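Local coordinates for protein disulfide isomerase (PDB 4N30) that probably acts as a thiol-disulfide oxidoreductase of the DsbA subfamily, using a thioredoxin fold to form or rearrange disulfide bonds in other proteins, at residues T57-Y61 / Y72-L76; L64-K70 / F129-N135; H92-Q96 / I180-P184; A106-C111 / I164-I168. One frame throughout, in Å; residues are numbered along the deposited sequence.

Interaction 1 (T57-Y61 / Y72-L76); sequences TINEY and YTPRL
The hydroxyl of Thr73 meets the strand at a buried acid: Thr73 OG1 lies 2.7 Å from Glu60 OE2, and it also has the backbone carbonyl of Cys69, one turn earlier in the same helix, as a hydrogen-bonding neighbour. With Thr73 OG1 beside its own backbone N (chi1 -63°), the hydroxyl is turned back toward the preceding helical turn and stays within bonding distance of Glu60 OE2.

Glu60 meets it by reaching straight out, its CG anti to the backbone N (chi1 175°) and the chain beyond it extended, until its carboxylate crosses the threonine side chain at a slant. The second oxygen has a less polar setting: Glu60 OE1 is 3.7 Å from Thr73 CG2 and 3.9 Å from Leu76 CD2, buried with no hydrogen-bond partner in the model. Glu60 OE2 also comes to the edge of the Tyr72 ring, near its plane, 4.2 Å from Tyr72 CD2. Farther back along the strand the contact turns apolar, where Ile58 CD1 touches Leu76 CD1 at 3.9 Å.

The case illustrates how one buried acid can be lodged under a helix in a beta-alpha-beta unit, here strand 56-62, helix 67-81 and strand 86-92. The two short segments run nearly antiparallel, at 169°. Leu88 of strand 86-92 also packs on Leu76, while Leu186 of strand 185-190 touches Ile58, Glu60 and Tyr72, so the helix packs along strand 56-62 on one face of the sheet, touching the strands that flank it.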
loop_
_atom_site.group_PDB
_atom_site.type_symbol
_atom_site.label_atom_id
_atom_site.label_comp_id
_atom_site.label_asym_id
_atom_site.label_seq_id
_atom_site.Cartn_x
_atom_site.Cartn_y
_atom_site.Cartn_z
ATOM N N THR A 57 9.785 7.607 -4.782
ATOM C CA THR A 57 8.898 6.533 -4.264
ATOM C C THR A 57 7.579 7.198 -3.845
ATOM O O THR A 57 7.585 8.142 -3.021
ATOM C CB THR A 57 9.477 5.954 -3.045
ATOM O OG1 THR A 57 10.614 5.138 -3.422
ATOM C CG2 THR A 57 8.468 4.956 -2.281
ATOM N N ILE A 58 6.480 6.691 -4.392
ATOM C CA ILE A 58 5.118 7.058 -3.928
ATOM C C ILE A 58 4.710 6.112 -2.812
ATOM O O ILE A 58 4.560 4.873 -3.103
ATOM C CB ILE A 58 4.100 6.973 -5.039
ATOM C CG1 ILE A 58 4.423 7.945 -6.208
ATOM C CG2 ILE A 58 2.689 7.219 -4.499
ATOM C CD1 ILE A 58 3.588 7.784 -7.482
ATOM N N ASN A 59 4.677 6.560 -1.561
ATOM C CA ASN A 59 4.128 5.797 -0.446
ATOM C C ASN A 59 2.641 5.982 -0.390
ATOM O O ASN A 59 2.192 7.135 -0.229
ATOM C CB ASN A 59 4.748 6.262 0.890
ATOM C CG ASN A 59 6.202 5.942 0.954
ATOM O OD1 ASN A 59 6.582 4.829 1.321
ATOM N ND2 ASN A 59 7.041 6.908 0.563
ATOM N N GLU A 60 1.892 4.927 -0.669
ATOM C CA GLU A 60 0.423 5.039 -0.757
ATOM C C GLU A 60 -0.168 4.484 0.533
ATOM O O GLU A 60 -0.138 3.264 0.754
ATOM C CB GLU A 60 -0.112 4.230 -1.989
ATOM C CG GLU A 60 -1.636 4.221 -2.056
ATOM C CD GLU A 60 -2.230 3.209 -2.999
ATOM O OE1 GLU A 60 -1.569 2.430 -3.586
ATOM O OE2 GLU A 60 -3.504 3.211 -3.019
ATOM N N TYR A 61 -0.596 5.344 1.420
ATOM C CA TYR A 61 -1.273 4.943 2.640
ATOM C C TYR A 61 -2.683 4.564 2.288
ATOM O O TYR A 61 -3.482 5.393 1.791
ATOM C CB TYR A 61 -1.271 6.078 3.686
ATOM C CG TYR A 61 0.104 6.260 4.279
ATOM C CD1 TYR A 61 0.431 5.658 5.489
ATOM C CD2 TYR A 61 1.088 7.040 3.626
ATOM C CE1 TYR A 61 1.713 5.750 6.039
ATOM C CE2 TYR A 61 2.391 7.151 4.175
ATOM C CZ TYR A 61 2.617 6.536 5.385
ATOM O OH TYR A 61 3.911 6.584 5.928
ATOM N N TYR A 72 -8.373 3.616 -7.066
ATOM C CA TYR A 72 -7.147 4.367 -7.347
ATOM C C TYR A 72 -5.954 3.482 -7.442
ATOM O O TYR A 72 -5.041 3.776 -8.284
ATOM C CB TYR A 72 -6.909 5.385 -6.165
ATOM C CG TYR A 72 -5.789 6.313 -6.408
ATOM C CD1 TYR A 72 -5.840 7.247 -7.502
ATOM C CD2 TYR A 72 -4.709 6.343 -5.578
ATOM C CE1 TYR A 72 -4.780 8.115 -7.726
ATOM C CE2 TYR A 72 -3.676 7.278 -5.779
ATOM C CZ TYR A 72 -3.754 8.150 -6.860
ATOM O OH TYR A 72 -2.649 9.010 -7.016
ATOM N N THR A 73 -5.876 2.393 -6.650
ATOM C CA THR A 73 -4.617 1.662 -6.617
ATOM C C THR A 73 -4.216 1.076 -8.030
ATOM O O THR A 73 -3.078 1.235 -8.418
ATOM C CB THR A 73 -4.700 0.582 -5.547
ATOM O OG1 THR A 73 -4.883 1.185 -4.241
ATOM C CG2 THR A 73 -3.403 -0.206 -5.435
ATOM N N PRO A 74 -5.120 0.426 -8.771
ATOM C CA PRO A 74 -4.724 -0.080 -10.081
ATOM C C PRO A 74 -4.298 1.033 -11.029
ATOM O O PRO A 74 -3.386 0.872 -11.882
ATOM C CB PRO A 74 -5.944 -0.832 -10.578
ATOM C CG PRO A 74 -7.053 -0.624 -9.597
ATOM C CD PRO A 74 -6.512 0.049 -8.384
ATOM N N ARG A 75 -4.904 2.207 -10.904
ATOM C CA ARG A 75 -4.625 3.335 -11.825
ATOM C C ARG A 75 -3.228 3.859 -11.455
ATOM O O ARG A 75 -2.405 4.152 -12.362
ATOM C CB ARG A 75 -5.644 4.459 -11.704
ATOM C CG ARG A 75 -7.044 4.016 -12.046
ATOM C CD ARG A 75 -8.002 5.150 -11.890
ATOM N NE ARG A 75 -9.296 4.732 -12.335
ATOM C CZ ARG A 75 -10.338 5.544 -12.349
ATOM N NH1 ARG A 75 -10.202 6.831 -11.979
ATOM N NH2 ARG A 75 -11.498 5.066 -12.749
ATOM N N LEU A 76 -2.897 3.907 -10.179
ATOM C CA LEU A 76 -1.599 4.326 -9.790
ATOM C C LEU A 76 -0.495 3.341 -10.201
ATOM O O LEU A 76 0.597 3.751 -10.657
ATOM C CB LEU A 76 -1.587 4.503 -8.276
ATOM C CG LEU A 76 -0.323 5.046 -7.658
ATOM C CD1 LEU A 76 -0.050 6.457 -8.164
ATOM C CD2 LEU A 76 -0.558 5.162 -6.124
#

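Interaction 2 (L64-K70 / F129-N135); sequences LECPFCK and FAQSAGN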
loop_
_atom_site.group_PDB
_atom_site.type_symbol
_atom_site.label_atom_id
_atom_site.label_comp_id
_atom_site.label_asym_id
_atom_site.label_seq_id
_atom_site.Cartn_x
_atom_site.Cartn_y
_atom_site.Cartn_z
ATOM N N LEU A 64 -7.856 -1.559 2.587
ATOM C CA LEU A 64 -8.398 -2.515 1.627
ATOM C C LEU A 64 -9.948 -2.514 1.646
ATOM O O LEU A 64 -10.503 -3.138 0.713
ATOM C CB LEU A 64 -7.819 -3.893 1.970
ATOM C CG LEU A 64 -6.369 -3.993 1.456
ATOM C CD1 LEU A 64 -5.597 -5.089 2.229
ATOM C CD2 LEU A 64 -6.287 -4.251 -0.061
ATOM N N GLU A 65 -10.589 -1.831 2.556
ATOM C CA GLU A 65 -12.026 -1.557 2.570
ATOM C C GLU A 65 -12.375 -0.246 1.938
ATOM O O GLU A 65 -13.597 0.044 1.846
ATOM C CB GLU A 65 -12.574 -1.665 4.005
ATOM C CG GLU A 65 -12.552 -3.091 4.575
ATOM C CD GLU A 65 -13.434 -3.990 3.757
ATOM O OE1 GLU A 65 -12.960 -4.650 2.866
ATOM O OE2 GLU A 65 -14.669 -3.972 3.985
ATOM N N CYS A 66 -11.423 0.571 1.570
ATOM C CA CYS A 66 -11.737 1.960 1.139
ATOM C C CYS A 66 -12.010 1.998 -0.338
ATOM O O CYS A 66 -11.271 1.510 -1.204
ATOM C CB CYS A 66 -10.491 2.806 1.477
ATOM S SG CYS A 66 -10.559 4.438 0.662
ATOM N N PRO A 67 -13.203 2.546 -0.676
ATOM C CA PRO A 67 -13.616 2.541 -2.098
ATOM C C PRO A 67 -12.733 3.419 -2.943
ATOM O O PRO A 67 -12.678 3.177 -4.171
ATOM C CB PRO A 67 -15.091 3.080 -2.005
ATOM C CG PRO A 67 -15.103 3.913 -0.781
ATOM C CD PRO A 67 -14.187 3.191 0.220
ATOM N N PHE A 68 -12.162 4.433 -2.352
ATOM C CA PHE A 68 -11.197 5.267 -3.112
ATOM C C PHE A 68 -9.928 4.501 -3.437
ATOM O O PHE A 68 -9.423 4.519 -4.559
ATOM C CB PHE A 68 -10.907 6.557 -2.298
ATOM C CG PHE A 68 -12.107 7.418 -2.020
ATOM C CD1 PHE A 68 -12.704 8.190 -3.057
ATOM C CD2 PHE A 68 -12.582 7.523 -0.699
ATOM C CE1 PHE A 68 -13.828 9.021 -2.727
ATOM C CE2 PHE A 68 -13.641 8.391 -0.382
ATOM C CZ PHE A 68 -14.253 9.122 -1.372
ATOM N N CYS A 69 -9.442 3.820 -2.423
ATOM C CA CYS A 69 -8.248 2.991 -2.658
ATOM C C CYS A 69 -8.522 1.892 -3.676
ATOM O O CYS A 69 -7.603 1.576 -4.455
ATOM C CB CYS A 69 -7.796 2.399 -1.340
ATOM S SG CYS A 69 -7.154 3.599 -0.161
ATOM N N LYS A 70 -9.731 1.309 -3.649
ATOM C CA LYS A 70 -10.002 0.313 -4.613
ATOM C C LYS A 70 -9.925 0.798 -6.085
ATOM O O LYS A 70 -9.338 0.145 -6.926
ATOM C CB LYS A 70 -11.416 -0.304 -4.302
ATOM C CG LYS A 70 -11.838 -1.339 -5.362
ATOM C CD LYS A 70 -13.130 -2.043 -4.992
ATOM C CE LYS A 70 -13.449 -3.049 -6.035
ATOM N NZ LYS A 70 -14.575 -4.014 -5.755
ATOM N N PHE A 129 -9.455 -6.556 -2.993
ATOM C CA PHE A 129 -10.334 -5.489 -3.510
ATOM C C PHE A 129 -11.470 -6.097 -4.366
ATOM O O PHE A 129 -12.581 -5.550 -4.354
ATOM C CB PHE A 129 -9.512 -4.486 -4.399
ATOM C CG PHE A 129 -8.832 -3.392 -3.639
ATOM C CD1 PHE A 129 -9.495 -2.668 -2.664
ATOM C CD2 PHE A 129 -7.530 -3.029 -3.961
ATOM C CE1 PHE A 129 -8.866 -1.632 -1.963
ATOM C CE2 PHE A 129 -6.892 -1.986 -3.271
ATOM C CZ PHE A 129 -7.587 -1.310 -2.262
ATOM N N ALA A 130 -11.210 -7.175 -5.063
ATOM C CA ALA A 130 -12.296 -7.807 -5.882
ATOM C C ALA A 130 -13.246 -8.561 -5.020
ATOM O O ALA A 130 -14.443 -8.536 -5.334
ATOM C CB ALA A 130 -11.651 -8.800 -6.870
ATOM N N GLN A 131 -12.829 -9.210 -3.971
ATOM C CA GLN A 131 -13.662 -10.152 -3.238
ATOM C C GLN A 131 -14.378 -9.559 -2.042
ATOM O O GLN A 131 -15.388 -10.114 -1.644
ATOM C CB GLN A 131 -12.791 -11.366 -2.824
ATOM C CG GLN A 131 -12.344 -12.195 -4.053
ATOM C CD GLN A 131 -11.478 -13.310 -3.656
ATOM O OE1 GLN A 131 -11.619 -13.897 -2.587
ATOM N NE2 GLN A 131 -10.548 -13.605 -4.556
ATOM N N SER A 132 -13.777 -8.572 -1.393
ATOM C CA SER A 132 -14.454 -7.946 -0.238
ATOM C C SER A 132 -15.749 -7.228 -0.618
ATOM O O SER A 132 -15.796 -6.589 -1.692
ATOM C CB SER A 132 -13.477 -6.993 0.465
ATOM O OG SER A 132 -14.207 -6.455 1.549
ATOM N N ALA A 133 -16.711 -7.266 0.285
ATOM C CA ALA A 133 -17.821 -6.383 0.119
ATOM C C ALA A 133 -17.399 -4.926 0.149
ATOM O O ALA A 133 -18.104 -4.071 -0.359
ATOM C CB ALA A 133 -18.855 -6.632 1.229
ATOM N N GLY A 134 -16.320 -4.575 0.832
ATOM C CA GLY A 134 -15.856 -3.190 0.961
ATOM C C GLY A 134 -16.595 -2.524 2.105
ATOM O O GLY A 134 -17.584 -3.030 2.641
ATOM N N ASN A 135 -16.037 -1.366 2.494
ATOM C CA ASN A 135 -16.753 -0.456 3.391
ATOM C C ASN A 135 -16.994 -1.013 4.759
ATOM O O ASN A 135 -17.926 -0.605 5.461
ATOM C CB ASN A 135 -18.067 0.092 2.778
ATOM C CG ASN A 135 -17.818 0.573 1.377
ATOM O OD1 ASN A 135 -18.323 -0.048 0.380
ATOM N ND2 ASN A 135 -17.078 1.597 1.238
#
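Glu65 and Ser132 make the shortest polar link, with Ser132 OG donating to Glu65 OE1 at 2.6 Å through the syn lone pair of that oxygen. The same hydroxyl accepts from Gly134 N at 2.9 Å, closing an ST turn just after the helix ends. Glu65 OE2 takes hydrogen bonds from the backbone N of Gly136 and Gly138, so the carboxylate is bonded to the turn through both oxygens. The main chain of Glu65 contributes too: Asn135 N donates to Glu65 O at 2.9 Å, lying in the carbonyl plane on a lone pair.

A second polar link is made by Lys70. Its fully extended side chain (chi1 176°) runs past Phe129 in the opposite direction and brings Lys70 NZ to 2.9 Å from Phe129 O, tilted 29° from the carbonyl plane. The Phe129 ring itself is sandwiched by two CH-pi contacts. Lys70 CA stands 3.6 Å from the ring centroid over one face, and Leu64 CD2 stands 4.0 Å from it over the opposite face. Cys69 CB comes up to Phe129 CZ at 3.8 Å.

Cys66 and Cys69 form a CxxC pattern of the thioredoxin type, and Cys66 SG caps the helix start by accepting from Cys69 N. The contact thus joins the beginning of helix 67-81 to the end of the long helix 99-131, with Trp90 of strand 86-92 touching both Leu64 and Phe129 from the sheet.

Interaction 3 (H92-Q96 / I180-P184); sequences HLPLQ and ITATP
The cis-proline loop of the thioredoxin fold, in which a cis peptide joins Thr183 to Pro184, is lined here by Leu93 and Leu95 from the loop that follows strand 86-92. No hydrogen bond crosses between the two loops; methyl groups meet other methyls and oxygens by van der Waals contact. Leu93 and Ile180 meet at a slant, Leu93 CD2 being 3.6 Å from Ile180 CG2. Leu93 has its CG anti to the backbone N (chi1 -176°), which helps to place CD2 against that methyl.

Thr183 meets Leu93 mainly with its methyl and Leu95 most closely with its hydroxyl. Its chi1 of 54° sets OG1 between the backbone N and the carbonyl carbon and swings the methyl beside the N. Thr183 CG2 lies 3.5 Å from Leu93 O. It is also 4.0 Å from Leu93 CD2. Thr183 also touches Cys66 and Cys69 of the CxxC pattern, consistent with the usual place of a cis-proline loop beside the active-site cysteines. The other leucine branches over the loop, Leu95 CD2 resting 3.6 Å from Thr181 O, while Leu95 and Thr183 come tip to tip, with Leu95 CD1 3.5 Å from Thr183 OG1.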
loop_
_atom_site.group_PDB
_atom_site.type_symbol
_atom_site.label_atom_id
_atom_site.label_comp_id
_atom_site.label_asym_id
_atom_site.label_seq_id
_atom_site.Cartn_x
_atom_site.Cartn_y
_atom_site.Cartn_z
ATOM N N HIS A 92 0.197 0.718 5.208
ATOM C CA HIS A 92 -1.100 0.397 5.802
ATOM C C HIS A 92 -1.682 1.522 6.538
ATOM O O HIS A 92 -1.077 2.016 7.534
ATOM C CB HIS A 92 -0.962 -0.834 6.711
ATOM C CG HIS A 92 -0.594 -2.037 5.987
ATOM N ND1 HIS A 92 -1.465 -2.727 5.199
ATOM C CD2 HIS A 92 0.615 -2.745 5.983
ATOM C CE1 HIS A 92 -0.813 -3.792 4.696
ATOM N NE2 HIS A 92 0.463 -3.788 5.137
ATOM N N LEU A 93 -2.953 1.847 6.226
ATOM C CA LEU A 93 -3.739 2.670 7.079
ATOM C C LEU A 93 -5.182 2.199 6.969
ATOM O O LEU A 93 -6.052 2.914 6.527
ATOM C CB LEU A 93 -3.578 4.134 6.712
ATOM C CG LEU A 93 -4.297 5.154 7.606
ATOM C CD1 LEU A 93 -3.744 5.031 9.021
ATOM C CD2 LEU A 93 -4.108 6.577 7.085
ATOM N N PRO A 94 -5.478 1.060 7.635
ATOM C CA PRO A 94 -6.864 0.643 7.743
ATOM C C PRO A 94 -7.595 1.639 8.621
ATOM O O PRO A 94 -7.178 1.889 9.754
ATOM C CB PRO A 94 -6.767 -0.750 8.428
ATOM C CG PRO A 94 -5.404 -0.718 9.088
ATOM C CD PRO A 94 -4.513 0.103 8.220
ATOM N N LEU A 95 -8.692 2.180 8.175
ATOM C CA LEU A 95 -9.391 3.280 8.876
ATOM C C LEU A 95 -10.310 2.659 9.903
ATOM O O LEU A 95 -10.943 1.631 9.679
ATOM C CB LEU A 95 -10.210 4.136 7.910
ATOM C CG LEU A 95 -9.335 4.874 6.859
ATOM C CD1 LEU A 95 -10.302 5.613 5.926
ATOM C CD2 LEU A 95 -8.355 5.800 7.575
ATOM N N GLN A 96 -10.415 3.286 11.066
ATOM C CA GLN A 96 -11.215 2.747 12.151
ATOM C C GLN A 96 -12.659 2.497 11.719
ATOM O O GLN A 96 -13.249 1.499 12.178
ATOM C CB GLN A 96 -11.190 3.726 13.354
ATOM C CG GLN A 96 -11.861 3.172 14.628
ATOM C CD GLN A 96 -11.218 1.868 15.173
ATOM O OE1 GLN A 96 -10.035 1.710 15.138
ATOM N NE2 GLN A 96 -12.091 0.955 15.604
ATOM N N ILE A 180 -1.899 12.121 9.038
ATOM C CA ILE A 180 -2.673 11.496 7.941
ATOM C C ILE A 180 -3.933 10.850 8.520
ATOM O O ILE A 180 -3.853 10.126 9.565
ATOM C CB ILE A 180 -1.808 10.403 7.275
ATOM C CG1 ILE A 180 -0.647 11.078 6.582
ATOM C CG2 ILE A 180 -2.579 9.687 6.167
ATOM C CD1 ILE A 180 0.351 10.133 5.871
ATOM N N THR A 181 -5.091 11.149 8.016
ATOM C CA THR A 181 -6.341 10.659 8.586
ATOM C C THR A 181 -7.192 9.910 7.591
ATOM O O THR A 181 -8.214 9.348 8.014
ATOM C CB THR A 181 -7.175 11.834 9.165
ATOM O OG1 THR A 181 -7.827 12.522 8.129
ATOM C CG2 THR A 181 -6.393 12.814 10.031
ATOM N N ALA A 182 -6.934 10.007 6.273
ATOM C CA ALA A 182 -7.860 9.475 5.254
ATOM C C ALA A 182 -7.051 8.747 4.205
ATOM O O ALA A 182 -5.854 8.940 4.110
ATOM C CB ALA A 182 -8.744 10.571 4.633
ATOM N N THR A 183 -7.734 7.903 3.420
ATOM C CA THR A 183 -7.078 7.107 2.390
ATOM C C THR A 183 -7.699 7.267 1.059
ATOM O O THR A 183 -8.936 7.537 0.949
ATOM C CB THR A 183 -7.089 5.594 2.723
ATOM O OG1 THR A 183 -8.430 5.190 2.983
ATOM C CG2 THR A 183 -6.263 5.292 4.010
ATOM N N PRO A 184 -6.966 7.257 -0.016
ATOM C CA PRO A 184 -5.484 7.162 -0.037
ATOM C C PRO A 184 -4.847 8.488 0.276
ATOM O O PRO A 184 -5.395 9.604 -0.054
ATOM C CB PRO A 184 -5.196 6.787 -1.517
ATOM C CG PRO A 184 -6.341 7.476 -2.286
ATOM C CD PRO A 184 -7.531 7.300 -1.400
#

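Interaction 4 (A106-C111 / I164-I168); sequences ARLVEC and IDSDI
Ile164 and Ile168 form the close-packed part of this helix pair, one turn apart and both directed at the segment 106-111. Ile168 CD1 reaches the backbone, 3.7 Å from Arg107 N, and touches Ala106 CB at 3.9 Å. In Ile164, CG1 lies between the backbone N and the carbonyl carbon (chi1 62°), which together with an unusual chi2 of 100° puts CD1 between Arg107 and Cys111: Ile164 CD1 is 3.8 Å from Arg107 CB and 3.9 Å from Cys111 SG. Alongside, Glu110 CB is 3.7 Å from Ile164 CB.

The margins are polar and looser. On one, Arg107 and Asp165 lie alongside each other, and the salt bridge from Arg107 NE to Asp165 OD1 is 3.5 Å long, with the acid at the edge of the guanidinium; Asp165 also pairs with Lys169. On another, a water donates to both Glu110 OE1, at 2.7 Å, and Asp167 OD2, which probably eases the proximity of two like charges. The other oxygen of Glu110 is hydrogen-bonded to His92.

The short segments cross at 120°, their axes 9.7 Å apart. The disulfide from Cys111 to Cys157 ties helix 99-131 to helix 151-160, beside helix 162-177.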
loop_
_atom_site.group_PDB
_atom_site.type_symbol
_atom_site.label_atom_id
_atom_site.label_comp_id
_atom_site.label_asym_id
_atom_site.label_seq_id
_atom_site.Cartn_x
_atom_site.Cartn_y
_atom_site.Cartn_z
ATOM N N ALA A 106 -5.307 -6.299 5.995
ATOM C CA ALA A 106 -3.938 -5.875 6.020
ATOM C C ALA A 106 -3.016 -7.066 6.407
ATOM O O ALA A 106 -1.938 -7.249 5.855
ATOM C CB ALA A 106 -3.786 -4.678 6.973
ATOM N N ARG A 107 -3.458 -7.810 7.400
ATOM C CA ARG A 107 -2.646 -8.961 7.811
ATOM C C ARG A 107 -2.598 -10.007 6.738
ATOM O O ARG A 107 -1.506 -10.628 6.544
ATOM C CB ARG A 107 -3.207 -9.514 9.114
ATOM C CG ARG A 107 -3.118 -8.620 10.362
ATOM C CD ARG A 107 -3.723 -9.199 11.624
ATOM N NE ARG A 107 -4.071 -8.185 12.559
ATOM C CZ ARG A 107 -5.334 -7.797 12.859
ATOM N NH1 ARG A 107 -6.394 -8.503 12.486
ATOM N NH2 ARG A 107 -5.433 -6.846 13.772
ATOM N N LEU A 108 -3.645 -10.275 6.024
ATOM C CA LEU A 108 -3.659 -11.255 4.954
ATOM C C LEU A 108 -2.638 -10.862 3.888
ATOM O O LEU A 108 -1.851 -11.735 3.430
ATOM C CB LEU A 108 -5.016 -11.375 4.275
ATOM C CG LEU A 108 -6.032 -12.085 5.094
ATOM C CD1 LEU A 108 -7.375 -11.989 4.376
ATOM C CD2 LEU A 108 -5.646 -13.530 5.331
ATOM N N VAL A 109 -2.525 -9.570 3.554
ATOM C CA VAL A 109 -1.641 -9.234 2.438
ATOM C C VAL A 109 -0.134 -9.346 2.919
ATOM O O VAL A 109 0.760 -9.763 2.149
ATOM C CB VAL A 109 -1.898 -7.900 1.714
ATOM C CG1 VAL A 109 -3.275 -7.904 1.095
ATOM C CG2 VAL A 109 -1.683 -6.699 2.619
ATOM N N GLU A 110 0.145 -8.983 4.184
ATOM C CA GLU A 110 1.523 -9.190 4.706
ATOM C C GLU A 110 1.834 -10.689 4.682
ATOM O O GLU A 110 2.978 -11.081 4.308
ATOM C CB GLU A 110 1.660 -8.645 6.117
ATOM C CG GLU A 110 1.544 -7.114 6.246
ATOM C CD GLU A 110 2.708 -6.428 5.506
ATOM O OE1 GLU A 110 3.832 -6.976 5.494
ATOM O OE2 GLU A 110 2.488 -5.504 4.712
ATOM N N CYS A 111 0.869 -11.511 5.109
ATOM C CA CYS A 111 1.127 -12.966 5.147
ATOM C C CYS A 111 1.293 -13.487 3.771
ATOM O O CYS A 111 2.060 -14.495 3.582
ATOM C CB CYS A 111 -0.033 -13.566 5.965
ATOM S SG CYS A 111 0.079 -13.199 7.696
ATOM N N ILE A 164 4.201 -9.331 11.658
ATOM C CA ILE A 164 3.449 -8.627 10.611
ATOM C C ILE A 164 2.460 -7.637 11.205
ATOM O O ILE A 164 2.231 -6.521 10.697
ATOM C CB ILE A 164 2.875 -9.522 9.506
ATOM C CG1 ILE A 164 1.925 -10.470 10.089
ATOM C CG2 ILE A 164 4.043 -10.173 8.771
ATOM C CD1 ILE A 164 0.443 -10.082 9.938
ATOM N N ASP A 165 1.879 -8.016 12.349
ATOM C CA ASP A 165 0.895 -7.137 13.048
ATOM C C ASP A 165 1.628 -5.878 13.450
ATOM O O ASP A 165 1.058 -4.756 13.234
ATOM C CB ASP A 165 0.350 -7.895 14.294
ATOM C CG ASP A 165 -0.574 -7.077 15.191
ATOM O OD1 ASP A 165 -1.689 -6.782 14.745
ATOM O OD2 ASP A 165 -0.171 -6.830 16.371
ATOM N N SER A 166 2.854 -5.988 13.941
ATOM C CA SER A 166 3.682 -4.875 14.376
ATOM C C SER A 166 3.953 -3.977 13.219
ATOM O O SER A 166 3.938 -2.733 13.370
ATOM C CB SER A 166 5.031 -5.375 14.835
ATOM O OG SER A 166 4.950 -5.973 16.107
ATOM N N ASP A 167 4.192 -4.573 12.021
ATOM C CA ASP A 167 4.585 -3.774 10.885
ATOM C C ASP A 167 3.382 -2.972 10.413
ATOM O O ASP A 167 3.553 -1.799 9.992
ATOM C CB ASP A 167 5.043 -4.638 9.753
ATOM C CG ASP A 167 6.406 -5.276 10.037
ATOM O OD1 ASP A 167 7.031 -4.847 11.027
ATOM O OD2 ASP A 167 6.756 -6.190 9.310
ATOM N N ILE A 168 2.208 -3.542 10.437
ATOM C CA ILE A 168 0.977 -2.797 10.136
ATOM C C ILE A 168 0.778 -1.637 11.100
ATOM O O ILE A 168 0.515 -0.488 10.692
ATOM C CB ILE A 168 -0.189 -3.728 10.137
ATOM C CG1 ILE A 168 0.012 -4.716 8.968
ATOM C CG2 ILE A 168 -1.499 -2.939 9.961
ATOM C CD1 ILE A 168 -0.851 -5.930 9.171
HETATM O O HOH W 1 6.058 -6.190 6.778
#

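Interactions 1, 2 and 3 converge on the CxxC pattern, the probable redox site. Interaction 2 contains both cysteines, and interaction 3 brings its cis-proline loop against them: Cys66 SG lies 3.2 Å from Thr183 OG1, and Cys69 SG 3.7 Å from Pro184 N. Interaction 1 stands behind them on helix 67-81 and touches interaction 2 where Thr73 OG1 is 3.9 Å from Phe129 CE2. Interaction 4, its centre about 17 Å from that of interaction 2, still touches it (Leu64 CD1 to Val109 CG1, 3.8 Å) and joins interaction 3 through a probable hydrogen bond, His92 NE2 to Glu110 OE2 at 2.7 Å. The inserted helices thereby meet the end of strand 86-92 in the thioredoxin core.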